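PDB 5WCO: NS2 from Infectious salmon anemia virus, which probably builds the matrix layer of this orthomyxovirus by self-polymerising and associating with the membrane. Local coordinates for residues K88-L93 and R122-N127; D155-E158 and M162-E165. All blocks are in the same frame, centred on the assembly; numbering follows the deposited sequence.

In the fold
The chain is helical, without strands, and its helices gather into two lobes joined by an extended linker. Interaction 1 lies in the N-terminal lobe, where the start of helix 90-99 packs on the middle of helix 115-131; interaction 2 lies in the C-terminal lobe, where the loop 155-158 packs on the start of helix 163-178. They fall on opposite sides of the chain's centre, with their own centres 49 Å apart and their nearest atoms about 34 Å apart, so neither touches the other. Interaction 1, partly buried, is a helix-helix contact, with helices 55-66 and 101-110 also touching its residues; interaction 2 is a surface contact between close neighbours in sequence.

Interaction 1: K88-L93 and R122-N127; sequences KTLNQL and RDHIRN
Leu90 lays its CD1 methyl over the root of the His124 side chain, with CD1 3.6 Å from His124 CB and 3.9 Å from His124 CG. The methyl meets the imidazole obliquely. One turn on, Leu93 slides past His124 in the reverse direction, its CD2 3.9 Å from His124 CD2. That same methyl also meets Ile125, CD2 to Ile125 CD1 being 3.9 Å, and so rests over the groove where ring and isoleucine tip adjoin. With Ile125 CG1 beside the backbone N (chi1 -58°), chi2 brings CD1 nearer Leu93 CD2 than CG1 is. This is helix-on-helix packing within the all-helical N-terminal lobe, the first turn of helix 90-99 against the middle of helix 115-131. Leu105 of helix 101-110 touches both Leu93 and Ile125, while Ala60 and Val63 of helix 55-66 add to the cover over Ile125. The turn that presents the two leucines is secured by a capping box. Thr89 OG1 accepts from Gln92 N at 3.1 Å, and the side chain of Gln92 folds back to accept from Thr89 N through OE1 at 3.0 Å. Gln92 OE1 takes a second amide, Lys88 N, at 2.9 Å; this donor stands well above the carbonyl plane, whereas Thr89 N is tilted from it by just 16°.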
loop_
_atom_site.group_PDB
_atom_site.type_symbol
_atom_site.label_atom_id
_atom_site.label_comp_id
_atom_site.label_asym_id
_atom_site.label_seq_id
_atom_site.Cartn_x
_atom_site.Cartn_y
_atom_site.Cartn_z
ATOM N N LYS A 88 12.399 22.748 9.119
ATOM C CA LYS A 88 13.812 22.559 9.440
ATOM C C LYS A 88 14.004 21.425 10.422
ATOM O O LYS A 88 14.987 20.680 10.356
ATOM C CB LYS A 88 14.417 23.845 10.027
ATOM C CG LYS A 88 15.956 23.884 9.999
ATOM C CD LYS A 88 16.517 24.743 11.138
ATOM C CE LYS A 88 18.016 24.566 11.271
ATOM N NZ LYS A 88 18.445 24.897 12.657
ATOM N N THR A 89 13.055 21.302 11.336
ATOM C CA THR A 89 13.114 20.261 12.347
ATOM C C THR A 89 12.046 19.159 12.194
ATOM O O THR A 89 10.884 19.401 11.791
ATOM C CB THR A 89 13.026 20.862 13.763
ATOM O OG1 THR A 89 11.656 21.018 14.139
ATOM C CG2 THR A 89 13.688 22.218 13.785
ATOM N N LEU A 90 12.462 17.951 12.556
ATOM C CA LEU A 90 11.547 16.850 12.711
ATOM C C LEU A 90 10.275 17.285 13.441
ATOM O O LEU A 90 9.194 16.783 13.134
ATOM C CB LEU A 90 12.231 15.704 13.434
ATOM C CG LEU A 90 11.468 14.387 13.542
ATOM C CD1 LEU A 90 11.272 13.735 12.136
ATOM C CD2 LEU A 90 12.145 13.436 14.526
ATOM N N ASN A 91 10.395 18.247 14.360
ATOM C CA ASN A 91 9.235 18.820 15.068
ATOM C C ASN A 91 8.218 19.463 14.141
ATOM O O ASN A 91 7.062 19.039 14.109
ATOM C CB ASN A 91 9.647 19.849 16.130
ATOM C CG ASN A 91 8.515 20.155 17.109
ATOM O OD1 ASN A 91 8.070 19.267 17.859
ATOM N ND2 ASN A 91 8.048 21.415 17.116
ATOM N N GLN A 92 8.657 20.469 13.386
ATOM C CA GLN A 92 7.798 21.190 12.451
ATOM C C GLN A 92 7.115 20.204 11.513
ATOM O O GLN A 92 5.892 20.232 11.336
ATOM C CB GLN A 92 8.612 22.207 11.646
ATOM C CG GLN A 92 9.080 23.428 12.441
ATOM C CD GLN A 92 10.216 24.181 11.754
ATOM O OE1 GLN A 92 11.340 23.680 11.665
ATOM N NE2 GLN A 92 9.930 25.381 11.265
ATOM N N LEU A 93 7.928 19.315 10.950
ATOM C CA LEU A 93 7.465 18.265 10.069
ATOM C C LEU A 93 6.339 17.428 10.669
ATOM O O LEU A 93 5.312 17.257 10.030
ATOM C CB LEU A 93 8.607 17.350 9.642
ATOM C CG LEU A 93 8.107 16.232 8.728
ATOM C CD1 LEU A 93 7.830 16.771 7.305
ATOM C CD2 LEU A 93 9.110 15.101 8.716
ATOM N N ARG A 122 13.940 11.574 6.941
ATOM C CA ARG A 122 13.895 10.445 6.026
ATOM C C ARG A 122 13.260 9.217 6.714
ATOM O O ARG A 122 12.230 8.677 6.261
ATOM C CB ARG A 122 15.317 10.140 5.515
ATOM C CG ARG A 122 15.438 8.917 4.607
ATOM C CD ARG A 122 16.886 8.620 4.240
ATOM N NE ARG A 122 17.459 9.610 3.330
ATOM C CZ ARG A 122 18.490 10.404 3.626
ATOM N NH1 ARG A 122 19.083 10.342 4.820
ATOM N NH2 ARG A 122 18.929 11.267 2.718
ATOM N N ASP A 123 13.864 8.803 7.823
ATOM C CA ASP A 123 13.346 7.686 8.599
ATOM C C ASP A 123 11.923 7.940 9.088
ATOM O O ASP A 123 11.133 7.013 9.193
ATOM C CB ASP A 123 14.275 7.371 9.770
ATOM C CG ASP A 123 15.674 7.035 9.317
ATOM O OD1 ASP A 123 15.824 6.506 8.184
ATOM O OD2 ASP A 123 16.621 7.303 10.099
ATOM N N HIS A 124 11.585 9.190 9.379
ATOM C CA HIS A 124 10.203 9.477 9.760
ATOM C C HIS A 124 9.219 9.182 8.628
ATOM O O HIS A 124 8.235 8.460 8.822
ATOM C CB HIS A 124 10.008 10.921 10.206
ATOM C CG HIS A 124 8.629 11.187 10.716
ATOM N ND1 HIS A 124 8.186 10.721 11.934
ATOM C CD2 HIS A 124 7.579 11.829 10.150
ATOM C CE1 HIS A 124 6.928 11.078 12.112
ATOM N NE2 HIS A 124 6.537 11.753 11.045
ATOM N N ILE A 125 9.497 9.755 7.456
ATOM C CA ILE A 125 8.615 9.641 6.294
ATOM C C ILE A 125 8.497 8.189 5.836
ATOM O O ILE A 125 7.399 7.695 5.580
ATOM C CB ILE A 125 9.111 10.503 5.110
ATOM C CG1 ILE A 125 9.214 11.976 5.522
ATOM C CG2 ILE A 125 8.209 10.295 3.901
ATOM C CD1 ILE A 125 7.883 12.608 5.917
ATOM N N ARG A 126 9.647 7.518 5.753
ATOM C CA ARG A 126 9.714 6.101 5.389
ATOM C C ARG A 126 8.860 5.280 6.336
ATOM O O ARG A 126 8.000 4.506 5.905
ATOM C CB ARG A 126 11.159 5.633 5.413
ATOM C CG ARG A 126 11.345 4.136 5.330
ATOM C CD ARG A 126 12.498 3.812 4.383
ATOM N NE ARG A 126 13.629 4.712 4.577
ATOM C CZ ARG A 126 14.563 4.937 3.665
ATOM N NH1 ARG A 126 14.491 4.323 2.485
ATOM N NH2 ARG A 126 15.555 5.781 3.938
ATOM N N ASN A 127 9.067 5.492 7.630
ATOM C CA ASN A 127 8.288 4.802 8.643
ATOM C C ASN A 127 6.799 5.142 8.536
ATOM O O ASN A 127 5.923 4.278 8.716
ATOM C CB ASN A 127 8.861 5.085 10.036
ATOM C CG ASN A 127 7.803 5.117 11.107
ATOM O OD1 ASN A 127 7.313 4.063 11.552
ATOM N ND2 ASN A 127 7.432 6.337 11.539
#

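Interaction 2: D155-E158 and M162-E165; sequences DMAE and MLKE
Leu163 holds its CD2 methyl near Ala157 CB, Met156 O and Asp155 CB, in a contact between a loop and the helix start that follows it. The chain leaves helix 142-149, runs through the loop 155-158, and turns back within a few residues to begin helix 163-178 in the C-terminal lobe, with Ala157 CA 5.0 Å from Lys164 CA. The close part centres on Ala157, which meets both Leu163 and Lys164. Its carbonyl lies alongside the aliphatic part of the lysine, Lys164 CB being 3.2 Å from Ala157 O. Three loop atoms lie near the Leu163 methyl: Ala157 CB at 4.3 Å from CD2, Met156 O at 4.4 Å and Asp155 CB at 4.5 Å. No hydrogen bond joins the two segments. With CG anti to the backbone N (chi1 179°), Leu163 reaches out from its helix turn to the loop. Ile152, from the chain just before the loop, touches both Leu163 and Ala157 and thickens this small apolar cluster.

The other side is looser and faces solvent. Met156 sets out away from the helix, and the residue is exposed, as is Glu158. The Lys164 backbone O accepts a hydrogen bond from the Thr168 hydroxyl, OG1. Lys164 begins pointed at the loop, but its far end leads off into the open. Lys164 CG and CD each lie 3.5 Å from Ala157 O, before the chain bends at chi4 (-63°) and carries NZ to 5.8 Å from the same oxygen.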
loop_
_atom_site.group_PDB
_atom_site.type_symbol
_atom_site.label_atom_id
_atom_site.label_comp_id
_atom_site.label_asym_id
_atom_site.label_seq_id
_atom_site.Cartn_x
_atom_site.Cartn_y
_atom_site.Cartn_z
ATOM N N ASP A 155 -5.083 -25.514 -9.604
ATOM C CA ASP A 155 -4.865 -26.567 -8.614
ATOM C C ASP A 155 -5.928 -27.634 -8.835
ATOM O O ASP A 155 -7.119 -27.328 -8.856
ATOM C CB ASP A 155 -4.933 -26.005 -7.194
ATOM C CG ASP A 155 -3.911 -24.914 -6.956
ATOM O OD1 ASP A 155 -3.407 -24.806 -5.817
ATOM O OD2 ASP A 155 -3.612 -24.169 -7.914
ATOM N N MET A 156 -5.449 -28.843 -9.056
ATOM C CA MET A 156 -6.316 -29.954 -9.244
ATOM C C MET A 156 -7.187 -29.852 -8.009
ATOM O O MET A 156 -6.747 -30.090 -6.892
ATOM C CB MET A 156 -5.484 -31.237 -9.263
ATOM C CG MET A 156 -4.127 -31.099 -9.958
ATOM S SD MET A 156 -3.160 -32.627 -10.043
ATOM C CE MET A 156 -1.485 -32.016 -10.057
ATOM N N ALA A 157 -8.412 -29.415 -8.195
ATOM C CA ALA A 157 -9.316 -29.291 -7.079
ATOM C C ALA A 157 -10.301 -30.437 -7.189
ATOM O O ALA A 157 -11.323 -30.459 -6.515
ATOM C CB ALA A 157 -10.036 -27.969 -7.160
ATOM N N GLU A 158 -9.966 -31.417 -8.021
ATOM C CA GLU A 158 -10.876 -32.512 -8.241
ATOM C C GLU A 158 -10.435 -33.507 -7.157
ATOM O O GLU A 158 -11.254 -34.277 -6.662
ATOM C CB GLU A 158 -10.710 -33.115 -9.637
ATOM C CG GLU A 158 -9.266 -33.403 -10.030
ATOM C CD GLU A 158 -9.123 -34.358 -11.208
ATOM O OE1 GLU A 158 -9.853 -35.364 -11.269
ATOM O OE2 GLU A 158 -8.270 -34.102 -12.077
ATOM N N MET A 162 -10.674 -31.325 0.520
ATOM C CA MET A 162 -11.481 -30.237 1.063
ATOM C C MET A 162 -10.986 -28.881 0.555
ATOM O O MET A 162 -11.572 -27.834 0.849
ATOM C CB MET A 162 -11.439 -30.264 2.590
ATOM C CG MET A 162 -12.357 -31.293 3.217
ATOM S SD MET A 162 -13.025 -30.670 4.764
ATOM C CE MET A 162 -13.339 -28.953 4.293
ATOM N N LEU A 163 -9.890 -28.913 -0.198
ATOM C CA LEU A 163 -9.350 -27.735 -0.867
ATOM C C LEU A 163 -10.336 -27.266 -1.930
ATOM O O LEU A 163 -10.367 -26.096 -2.303
ATOM C CB LEU A 163 -8.002 -28.092 -1.496
ATOM C CG LEU A 163 -7.166 -27.099 -2.299
ATOM C CD1 LEU A 163 -5.693 -27.450 -2.136
ATOM C CD2 LEU A 163 -7.552 -27.153 -3.763
ATOM N N LYS A 164 -11.144 -28.196 -2.420
ATOM C CA LYS A 164 -12.227 -27.861 -3.330
ATOM C C LYS A 164 -13.329 -27.090 -2.590
ATOM O O LYS A 164 -14.038 -26.276 -3.182
ATOM C CB LYS A 164 -12.774 -29.138 -3.978
ATOM C CG LYS A 164 -14.036 -28.962 -4.810
ATOM C CD LYS A 164 -14.567 -30.306 -5.279
ATOM C CE LYS A 164 -15.834 -30.145 -6.103
ATOM N NZ LYS A 164 -16.941 -29.542 -5.305
ATOM N N GLU A 165 -13.462 -27.330 -1.290
ATOM C CA GLU A 165 -14.459 -26.612 -0.497
ATOM C C GLU A 165 -14.035 -25.144 -0.244
ATOM O O GLU A 165 -14.888 -24.268 -0.053
ATOM C CB GLU A 165 -14.786 -27.383 0.799
ATOM C CG GLU A 165 -15.795 -26.719 1.750
ATOM C CD GLU A 165 -17.120 -26.323 1.081
ATOM O OE1 GLU A 165 -17.631 -27.093 0.221
ATOM O OE2 GLU A 165 -17.652 -25.236 1.431
#